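Local coordinates for protein putative prolyl-tRNA synthetase (PDB 5XIL) that probably joins L-proline to tRNA(Pro) at the expense of ATP, as the catalytic, anticodon-binding and C-terminal zinc-binding part of a class II prolyl-tRNA synthetase, at residues V185-L190 / V194-K199; V283-V288 / A400-R405; H346-G351 / A371-G376. All blocks are in the same frame, centred on the assembly; numbering follows the deposited sequence.

Interaction 1. Residues V185-L190 / V194-K199; sequences VYEQLL and VVRGRK
Glu187, in the last turn of helix 168-189, and Arg196, on strand 195-198, reach for each other from opposite directions and form an end-on, two-nitrogen salt bridge. Arg196 NH1 lies 2.9 Å from Glu187 OE2, and Arg196 NH2 lies 3.0 Å from Glu187 OE1, so each terminal nitrogen has its own oxygen. Both bonds use the syn side of the carboxylate and are fairly straight, with N-H...O angles of 157° at NH1 and 155° at NH2. The groups are not coplanar, however: their planes are 47° apart, and the nitrogens sit well out of the carboxylate plane. The arginine reaches this position because its chain is extended from CG to NE; Arg196 NE forms a salt bridge with Glu180, about two turns earlier on helix 168-189, which helps to fix the rotation of the guanidinium.

Glu187 OE2 has a second tie. A water 2.7 Å from Glu187 OE2 donates to it and accepts from the backbone, standing 3.0 Å from Val194 N. Thus one oxygen links the helix end both to a side chain and to the main chain where the polypeptide comes back.

Beneath this polar layer lies an apolar one. Tyr186 and Val194 cross at about a right angle, with Val194 CG1 3.5 Å from Tyr186 CB and obliquely placed against the ring. The rotation about chi1 of Val194 splits its methyls between two neighbours: CG1, anti to the carbonyl carbon, goes to Tyr186, while Val194 CG2 faces Glu187 OE2 at 3.9 Å. The phenol leads away from Val194, and its hydroxyl bonds to Gly227 O.

This is a tight helix-to-strand connection in the class II catalytic core: Tyr186 also packs on helix 267-276, Val194 rests on strand 210-218, and strand 195-198 runs antiparallel between strands 210-218 and 475-480.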
loop_
_atom_site.group_PDB
_atom_site.type_symbol
_atom_site.label_atom_id
_atom_site.label_comp_id
_atom_site.label_asym_id
_atom_site.label_seq_id
_atom_site.Cartn_x
_atom_site.Cartn_y
_atom_site.Cartn_z
ATOM N N VAL A 185 13.578 1.075 9.198
ATOM C CA VAL A 185 13.017 -0.200 8.692
ATOM C C VAL A 185 13.699 -1.427 9.259
ATOM O O VAL A 185 13.049 -2.277 9.899
ATOM C CB VAL A 185 12.915 -0.279 7.149
ATOM C CG1 VAL A 185 12.464 -1.659 6.688
ATOM C CG2 VAL A 185 11.940 0.772 6.658
ATOM N N TYR A 186 15.005 -1.528 9.058
ATOM C CA TYR A 186 15.742 -2.676 9.501
ATOM C C TYR A 186 15.727 -2.794 11.028
ATOM O O TYR A 186 15.376 -3.844 11.557
ATOM C CB TYR A 186 17.205 -2.575 9.047
ATOM C CG TYR A 186 17.356 -3.062 7.618
ATOM C CD1 TYR A 186 17.315 -4.426 7.353
ATOM C CD2 TYR A 186 17.500 -2.211 6.542
ATOM C CE1 TYR A 186 17.437 -4.936 6.091
ATOM C CE2 TYR A 186 17.626 -2.689 5.235
ATOM C CZ TYR A 186 17.669 -4.065 5.014
ATOM O OH TYR A 186 17.712 -4.670 3.764
ATOM N N GLU A 187 15.996 -1.692 11.689
ATOM C CA GLU A 187 16.155 -1.726 13.150
ATOM C C GLU A 187 14.814 -1.886 13.927
ATOM O O GLU A 187 14.694 -2.766 14.828
ATOM C CB GLU A 187 16.916 -0.492 13.651
ATOM C CG GLU A 187 18.368 -0.404 13.261
ATOM C CD GLU A 187 19.010 0.958 13.527
ATOM O OE1 GLU A 187 18.307 1.936 13.633
ATOM O OE2 GLU A 187 20.256 1.077 13.532
ATOM N N GLN A 188 13.859 -1.040 13.565
ATOM C CA GLN A 188 12.619 -0.888 14.322
ATOM C C GLN A 188 11.601 -1.888 13.882
ATOM O O GLN A 188 10.854 -2.380 14.729
ATOM C CB GLN A 188 12.074 0.516 14.217
ATOM C CG GLN A 188 13.039 1.486 14.807
ATOM C CD GLN A 188 12.548 2.889 14.714
ATOM O OE1 GLN A 188 11.329 3.167 14.603
ATOM N NE2 GLN A 188 13.481 3.801 14.731
ATOM N N LEU A 189 11.548 -2.243 12.590
ATOM C CA LEU A 189 10.616 -3.290 12.162
ATOM C C LEU A 189 11.206 -4.647 12.196
ATOM O O LEU A 189 10.559 -5.598 12.618
ATOM C CB LEU A 189 10.007 -3.051 10.792
ATOM C CG LEU A 189 8.877 -2.094 10.645
ATOM C CD1 LEU A 189 8.455 -2.235 9.164
ATOM C CD2 LEU A 189 7.678 -2.472 11.485
ATOM N N LEU A 190 12.446 -4.813 11.694
ATOM C CA LEU A 190 12.915 -6.135 11.437
ATOM C C LEU A 190 13.940 -6.655 12.467
ATOM O O LEU A 190 14.429 -7.739 12.311
ATOM C CB LEU A 190 13.532 -6.168 10.016
ATOM C CG LEU A 190 12.674 -5.651 8.879
ATOM C CD1 LEU A 190 13.435 -5.779 7.548
ATOM C CD2 LEU A 190 11.308 -6.291 8.829
ATOM N N VAL A 194 22.327 -2.420 11.433
ATOM C CA VAL A 194 22.893 -1.956 10.190
ATOM C C VAL A 194 24.120 -1.116 10.483
ATOM O O VAL A 194 24.230 -0.527 11.601
ATOM C CB VAL A 194 21.884 -1.133 9.348
ATOM C CG1 VAL A 194 20.673 -1.929 9.039
ATOM C CG2 VAL A 194 21.517 0.190 10.001
ATOM N N VAL A 195 24.958 -0.955 9.463
ATOM C CA VAL A 195 26.012 0.087 9.447
ATOM C C VAL A 195 25.664 1.205 8.466
ATOM O O VAL A 195 25.643 0.973 7.274
ATOM C CB VAL A 195 27.426 -0.520 9.114
ATOM C CG1 VAL A 195 28.481 0.577 9.022
ATOM C CG2 VAL A 195 27.805 -1.472 10.237
ATOM N N ARG A 196 25.328 2.389 8.961
ATOM C CA ARG A 196 25.094 3.552 8.080
ATOM C C ARG A 196 26.426 4.035 7.614
ATOM O O ARG A 196 27.323 4.261 8.430
ATOM C CB ARG A 196 24.423 4.670 8.892
ATOM C CG ARG A 196 23.046 4.345 9.447
ATOM C CD ARG A 196 22.796 5.223 10.671
ATOM N NE ARG A 196 21.447 5.130 11.232
ATOM C CZ ARG A 196 21.002 4.185 12.018
ATOM N NH1 ARG A 196 21.762 3.183 12.329
ATOM N NH2 ARG A 196 19.776 4.310 12.548
ATOM N N GLY A 197 26.557 4.289 6.309
ATOM C CA GLY A 197 27.833 4.831 5.798
ATOM C C GLY A 197 27.710 5.310 4.359
ATOM O O GLY A 197 26.610 5.398 3.803
ATOM N N ARG A 198 28.855 5.685 3.797
ATOM C CA ARG A 198 28.926 6.167 2.450
ATOM C C ARG A 198 29.704 5.180 1.599
ATOM O O ARG A 198 30.754 4.641 2.004
ATOM C CB ARG A 198 29.647 7.522 2.414
ATOM C CG ARG A 198 29.504 8.238 1.096
ATOM C CD ARG A 198 30.336 9.524 0.990
ATOM N NE ARG A 198 31.675 9.458 1.572
ATOM C CZ ARG A 198 32.029 9.930 2.768
ATOM N NH1 ARG A 198 31.125 10.467 3.588
ATOM N NH2 ARG A 198 33.297 9.813 3.168
ATOM N N LYS A 199 29.226 4.944 0.397
ATOM C CA LYS A 199 29.934 4.100 -0.490
ATOM C C LYS A 199 31.244 4.789 -0.937
ATOM O O LYS A 199 31.321 6.032 -0.990
ATOM C CB LYS A 199 29.117 3.715 -1.710
ATOM C CG LYS A 199 27.894 2.855 -1.434
ATOM C CD LYS A 199 28.269 1.456 -1.031
ATOM C CE LYS A 199 27.092 0.536 -1.311
ATOM N NZ LYS A 199 27.361 -0.834 -0.809
HETATM O O HOH W 1 21.903 -0.968 14.038
#

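Interaction 2. Residues V283-V288 / A400-R405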
loop_
_atom_site.group_PDB
_atom_site.type_symbol
_atom_site.label_atom_id
_atom_site.label_comp_id
_atom_site.label_asym_id
_atom_site.label_seq_id
_atom_site.Cartn_x
_atom_site.Cartn_y
_atom_site.Cartn_z
ATOM N N VAL A 283 12.577 -17.320 12.779
ATOM C CA VAL A 283 12.266 -16.622 13.985
ATOM C C VAL A 283 11.746 -15.250 13.495
ATOM O O VAL A 283 12.547 -14.437 13.006
ATOM C CB VAL A 283 13.496 -16.450 14.902
ATOM C CG1 VAL A 283 13.167 -15.657 16.152
ATOM C CG2 VAL A 283 14.111 -17.820 15.302
ATOM N N MET A 284 10.447 -14.995 13.586
ATOM C CA MET A 284 9.856 -13.790 13.008
ATOM C C MET A 284 9.969 -12.633 14.000
ATOM O O MET A 284 9.467 -12.737 15.126
ATOM C CB MET A 284 8.403 -14.090 12.581
ATOM C CG MET A 284 7.659 -13.124 11.661
ATOM S SD MET A 284 8.536 -12.792 10.119
ATOM C CE MET A 284 8.035 -14.096 9.023
ATOM N N PRO A 285 10.573 -11.516 13.580
ATOM C CA PRO A 285 10.483 -10.345 14.418
ATOM C C PRO A 285 8.985 -10.009 14.683
ATOM O O PRO A 285 8.157 -9.977 13.759
ATOM C CB PRO A 285 11.161 -9.244 13.558
ATOM C CG PRO A 285 12.040 -10.006 12.664
ATOM C CD PRO A 285 11.222 -11.183 12.287
ATOM N N PRO A 286 8.638 -9.723 15.938
ATOM C CA PRO A 286 7.212 -9.622 16.284
ATOM C C PRO A 286 6.435 -8.497 15.634
ATOM O O PRO A 286 5.246 -8.663 15.369
ATOM C CB PRO A 286 7.226 -9.450 17.817
ATOM C CG PRO A 286 8.555 -8.974 18.165
ATOM C CD PRO A 286 9.526 -9.534 17.104
ATOM N N ARG A 287 7.097 -7.386 15.307
ATOM C CA ARG A 287 6.417 -6.303 14.685
ATOM C C ARG A 287 6.034 -6.593 13.263
ATOM O O ARG A 287 5.174 -5.839 12.669
ATOM C CB ARG A 287 7.167 -4.966 14.831
ATOM C CG ARG A 287 7.387 -4.573 16.307
ATOM C CD ARG A 287 8.433 -3.481 16.413
ATOM N NE ARG A 287 8.686 -3.073 17.813
ATOM C CZ ARG A 287 9.578 -2.193 18.174
ATOM N NH1 ARG A 287 10.316 -1.609 17.251
ATOM N NH2 ARG A 287 9.724 -1.892 19.480
ATOM N N VAL A 288 6.568 -7.668 12.649
ATOM C CA VAL A 288 6.115 -7.968 11.297
ATOM C C VAL A 288 5.574 -9.376 11.198
ATOM O O VAL A 288 5.447 -9.938 10.138
ATOM C CB VAL A 288 7.277 -7.738 10.253
ATOM C CG1 VAL A 288 7.686 -6.298 10.203
ATOM C CG2 VAL A 288 8.486 -8.646 10.532
ATOM N N ALA A 400 13.228 -6.364 21.374
ATOM C CA ALA A 400 14.431 -5.841 21.964
ATOM C C ALA A 400 15.535 -6.879 22.050
ATOM O O ALA A 400 16.709 -6.569 21.775
ATOM C CB ALA A 400 14.175 -5.188 23.349
ATOM N N GLN A 401 15.200 -8.064 22.474
ATOM C CA GLN A 401 16.161 -9.100 22.633
ATOM C C GLN A 401 16.736 -9.597 21.298
ATOM O O GLN A 401 17.910 -9.870 21.178
ATOM C CB GLN A 401 15.556 -10.219 23.470
ATOM C CG GLN A 401 15.256 -9.767 24.900
ATOM C CD GLN A 401 14.772 -10.875 25.815
ATOM O OE1 GLN A 401 15.328 -11.920 25.851
ATOM N NE2 GLN A 401 13.771 -10.597 26.592
ATOM N N MET A 402 15.870 -9.718 20.312
ATOM C CA MET A 402 16.324 -10.188 19.012
ATOM C C MET A 402 17.298 -9.190 18.417
ATOM O O MET A 402 18.294 -9.606 17.763
ATOM C CB MET A 402 15.112 -10.347 18.051
ATOM C CG MET A 402 14.272 -11.566 18.342
ATOM S SD MET A 402 12.859 -11.722 17.241
ATOM C CE MET A 402 13.733 -12.069 15.676
ATOM N N TYR A 403 16.970 -7.920 18.548
ATOM C CA TYR A 403 17.808 -6.828 18.029
ATOM C C TYR A 403 19.151 -6.880 18.744
ATOM O O TYR A 403 20.213 -6.835 18.105
ATOM C CB TYR A 403 17.138 -5.495 18.141
ATOM C CG TYR A 403 18.031 -4.385 17.696
ATOM C CD1 TYR A 403 18.278 -4.174 16.331
ATOM C CD2 TYR A 403 18.736 -3.626 18.613
ATOM C CE1 TYR A 403 19.179 -3.188 15.918
ATOM C CE2 TYR A 403 19.688 -2.703 18.211
ATOM C CZ TYR A 403 19.862 -2.464 16.842
ATOM O OH TYR A 403 20.755 -1.525 16.422
ATOM N N ALA A 404 19.097 -6.995 20.070
ATOM C CA ALA A 404 20.328 -7.013 20.873
ATOM C C ALA A 404 21.247 -8.154 20.538
ATOM O O ALA A 404 22.475 -7.943 20.400
ATOM C CB ALA A 404 19.991 -6.951 22.419
ATOM N N ARG A 405 20.704 -9.350 20.344
ATOM C CA ARG A 405 21.460 -10.510 20.052
ATOM C C ARG A 405 22.122 -10.337 18.633
ATOM O O ARG A 405 23.299 -10.643 18.456
ATOM C CB ARG A 405 20.583 -11.747 20.049
ATOM C CG ARG A 405 21.183 -13.030 19.494
ATOM C CD ARG A 405 22.084 -13.720 20.509
ATOM N NE ARG A 405 22.785 -14.892 19.950
ATOM C CZ ARG A 405 23.936 -15.390 20.420
ATOM N NH1 ARG A 405 24.539 -14.829 21.457
ATOM N NH2 ARG A 405 24.504 -16.450 19.837
#
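Met402, on helix 387-412, inserts its thioether against the Val283-Pro286 segment of the connection between helix 267-276, in the class II catalytic core, and strand 293-297 of the anticodon-binding domain. The closest approach of the backbones is 7.4 Å from Pro285 CA to Met402 CA, and the Met402 side chain lies between them. From Met402 CB the chain runs straight toward the segment: CG is anti to the carbonyl carbon (chi1 -75°) and SD is anti to CA, which carries the sulfur away from the helix. Met402 SD then meets the two prolines, 3.9 Å from Pro285 CA and 4.0 Å from Pro286 CD, sliding past the latter ring in the opposite direction. At chi3 the chain bends (68°), turning the methyl along the segment toward Val283. There Met402 CE approaches Pro285 CG at 4.0 Å, the two side chains crossing at about a right angle. All five touching residues are buried, and no hydrogen bond crosses between the segments, so dispersion and shape carry this contact. The last atom of the side chain makes its shortest approach to a valine methyl, Met402 CE to Val283 CG1 at 3.7 Å.

Interaction 3. Residues H346-G351 / A371-G376; sequences HWEVKG and AVRHSG
Arg373 grips the C-terminal turn of helix 340-350 by the backbone carbonyl of Glu348. The bond from Arg373 NE to Glu348 O is short and nearly straight, 2.8 Å with an N-H...O angle of 166°. The oxygen lies close to the guanidinium plane, at its edge, whereas the donor is tilted 23° from the carbonyl plane. Arg373 NH2 adds a second, weak bond to the same oxygen at 3.4 Å. Here the contact is tight: in the Glu348 conformer described, one of two, Glu348 CG lies over one face of the guanidinium, 3.4 Å from Arg373 NE, and the two side chains cross at about a right angle. Buried Gly351 adds a longer contact oblique to the guanidinium, its CA 4.3 Å from Arg373 NE. With Arg373 CG anti to the backbone N and a bend at chi2, the chain swings round so that NE faces the carbonyl.

The carboxylate side, partly exposed, is looser. In the same conformer Glu348 OE2 remains 4.7 Å from Arg373 NE, and the carboxylate and guanidinium planes stand 66° apart; the charged groups are not in contact, so any attraction between them is probably modest. The carboxylate instead pairs with Arg280, and Arg373 NH1 with Asp278.

The oxygen seized by Arg373 belongs to a helix end closed by a Schellman motif. Gly351, with positive phi, is its C-prime residue: Gly351 N bonds weakly to Glu348 O, and Val352 N bonds to Trp347 O. The positive guanidinium probably complements the partial negative charge at this helix terminus.

Within the anticodon-binding domain, the contact joins helix 340-350 to the turn after strand 367-372, which lies between strands 354-358 and 378-382, while Val372 and His374 pack on helix 387-412.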
loop_
_atom_site.group_PDB
_atom_site.type_symbol
_atom_site.label_atom_id
_atom_site.label_comp_id
_atom_site.label_asym_id
_atom_site.label_seq_id
_atom_site.Cartn_x
_atom_site.Cartn_y
_atom_site.Cartn_z
ATOM N N HIS A 346 5.270 -27.034 13.599
ATOM C CA HIS A 346 4.793 -26.272 12.495
ATOM C C HIS A 346 4.950 -24.768 12.732
ATOM O O HIS A 346 5.456 -24.036 11.900
ATOM C CB HIS A 346 3.323 -26.607 12.235
ATOM C CG HIS A 346 2.659 -25.733 11.213
ATOM N ND1 HIS A 346 2.817 -25.903 9.850
ATOM C CD2 HIS A 346 1.784 -24.701 11.358
ATOM C CE1 HIS A 346 2.108 -25.003 9.216
ATOM N NE2 HIS A 346 1.465 -24.271 10.104
ATOM N N TRP A 347 4.454 -24.288 13.867
ATOM C CA TRP A 347 4.581 -22.859 14.238
ATOM C C TRP A 347 5.987 -22.458 14.665
ATOM O O TRP A 347 6.363 -21.286 14.508
ATOM C CB TRP A 347 3.553 -22.510 15.328
ATOM C CG TRP A 347 2.110 -22.656 14.762
ATOM C CD1 TRP A 347 1.203 -23.682 14.999
ATOM C CD2 TRP A 347 1.493 -21.813 13.771
ATOM N NE1 TRP A 347 0.094 -23.489 14.260
ATOM C CE2 TRP A 347 0.223 -22.355 13.500
ATOM C CE3 TRP A 347 1.863 -20.630 13.145
ATOM C CZ2 TRP A 347 -0.665 -21.774 12.595
ATOM C CZ3 TRP A 347 0.949 -20.021 12.240
ATOM C CH2 TRP A 347 -0.281 -20.599 11.979
ATOM N N GLU A 348 6.755 -23.397 15.213
ATOM C CA GLU A 348 8.168 -23.174 15.486
ATOM C C GLU A 348 8.911 -22.878 14.210
ATOM O O GLU A 348 9.707 -21.936 14.138
ATOM C CB GLU A 348 8.801 -24.400 16.140
ATOM C CG GLU A 348 10.259 -24.210 16.525
ATOM C CD GLU A 348 10.711 -25.247 17.523
ATOM O OE1 GLU A 348 11.076 -26.368 17.113
ATOM O OE2 GLU A 348 10.653 -24.944 18.723
ATOM N N VAL A 349 8.659 -23.705 13.209
ATOM C CA VAL A 349 9.347 -23.524 11.960
ATOM C C VAL A 349 8.996 -22.186 11.272
ATOM O O VAL A 349 9.827 -21.554 10.590
ATOM C CB VAL A 349 9.074 -24.711 11.035
ATOM C CG1 VAL A 349 9.692 -24.433 9.667
ATOM C CG2 VAL A 349 9.688 -25.984 11.659
ATOM N N LYS A 350 7.739 -21.748 11.456
ATOM C CA LYS A 350 7.274 -20.472 10.912
ATOM C C LYS A 350 7.834 -19.343 11.672
ATOM O O LYS A 350 7.946 -18.243 11.144
ATOM C CB LYS A 350 5.753 -20.379 10.875
ATOM C CG LYS A 350 5.134 -21.296 9.835
ATOM C CD LYS A 350 3.619 -21.385 9.916
ATOM C CE LYS A 350 2.984 -20.082 9.494
ATOM N NZ LYS A 350 3.230 -19.939 8.017
ATOM N N GLY A 351 8.195 -19.570 12.933
ATOM C CA GLY A 351 8.783 -18.529 13.721
ATOM C C GLY A 351 7.821 -17.638 14.460
ATOM O O GLY A 351 8.197 -16.515 14.809
ATOM N N ALA A 371 5.719 -20.123 25.598
ATOM C CA ALA A 371 7.011 -20.513 25.128
ATOM C C ALA A 371 7.482 -19.422 24.162
ATOM O O ALA A 371 6.756 -19.142 23.174
ATOM C CB ALA A 371 6.846 -21.808 24.353
ATOM N N VAL A 372 8.635 -18.804 24.448
ATOM C CA VAL A 372 9.218 -17.745 23.617
ATOM C C VAL A 372 10.130 -18.334 22.544
ATOM O O VAL A 372 11.093 -19.070 22.849
ATOM C CB VAL A 372 10.052 -16.793 24.483
ATOM C CG1 VAL A 372 10.551 -15.650 23.691
ATOM C CG2 VAL A 372 9.232 -16.317 25.659
ATOM N N ARG A 373 9.776 -18.123 21.275
ATOM C CA ARG A 373 10.450 -18.758 20.189
ATOM C C ARG A 373 11.973 -18.402 20.057
ATOM O O ARG A 373 12.816 -19.304 19.844
ATOM C CB ARG A 373 9.749 -18.454 18.884
ATOM C CG ARG A 373 10.438 -19.007 17.621
ATOM C CD ARG A 373 10.512 -20.498 17.523
ATOM N NE ARG A 373 11.189 -20.909 16.303
ATOM C CZ ARG A 373 12.488 -21.018 16.152
ATOM N NH1 ARG A 373 13.335 -20.860 17.188
ATOM N NH2 ARG A 373 12.940 -21.341 14.976
ATOM N N HIS A 374 12.331 -17.160 20.163
ATOM C CA HIS A 374 13.719 -16.800 19.874
ATOM C C HIS A 374 14.666 -17.394 20.923
ATOM O O HIS A 374 15.710 -17.816 20.566
ATOM C CB HIS A 374 13.893 -15.294 19.721
ATOM C CG HIS A 374 13.836 -14.540 21.004
ATOM N ND1 HIS A 374 14.969 -14.170 21.688
ATOM C CD2 HIS A 374 12.787 -14.097 21.737
ATOM C CE1 HIS A 374 14.617 -13.507 22.772
ATOM N NE2 HIS A 374 13.300 -13.470 22.835
ATOM N N SER A 375 14.244 -17.431 22.194
ATOM C CA SER A 375 15.119 -17.749 23.331
ATOM C C SER A 375 14.850 -19.141 23.876
ATOM O O SER A 375 15.709 -19.690 24.539
ATOM C CB SER A 375 14.946 -16.729 24.459
ATOM O OG SER A 375 13.626 -16.842 24.941
ATOM N N GLY A 376 13.686 -19.718 23.581
ATOM C CA GLY A 376 13.275 -20.976 24.144
ATOM C C GLY A 376 12.847 -20.818 25.576
ATOM O O GLY A 376 12.498 -21.780 26.227
#

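In the fold
Along the chain, interaction 1 closes before interaction 2 opens, and interaction 3 falls within the long span that interaction 2 brings together. Interactions 1 and 2 have centres 15 Å apart and meet where Gln188 O probably accepts a hydrogen bond from Arg287 NH1. Interactions 2 and 3, 12 Å apart between centres, meet through a probable bond from Met284 N to Gly351 O and through His374 against Gln401. Interactions 1 and 3 do not touch, their nearest atoms being about 11 Å apart. Segment 283-288 therefore bridges the catalytic core and the anticodon-binding domain, with helix 387-412 alongside, consistent with this connection helping to set how the two domains sit against each other.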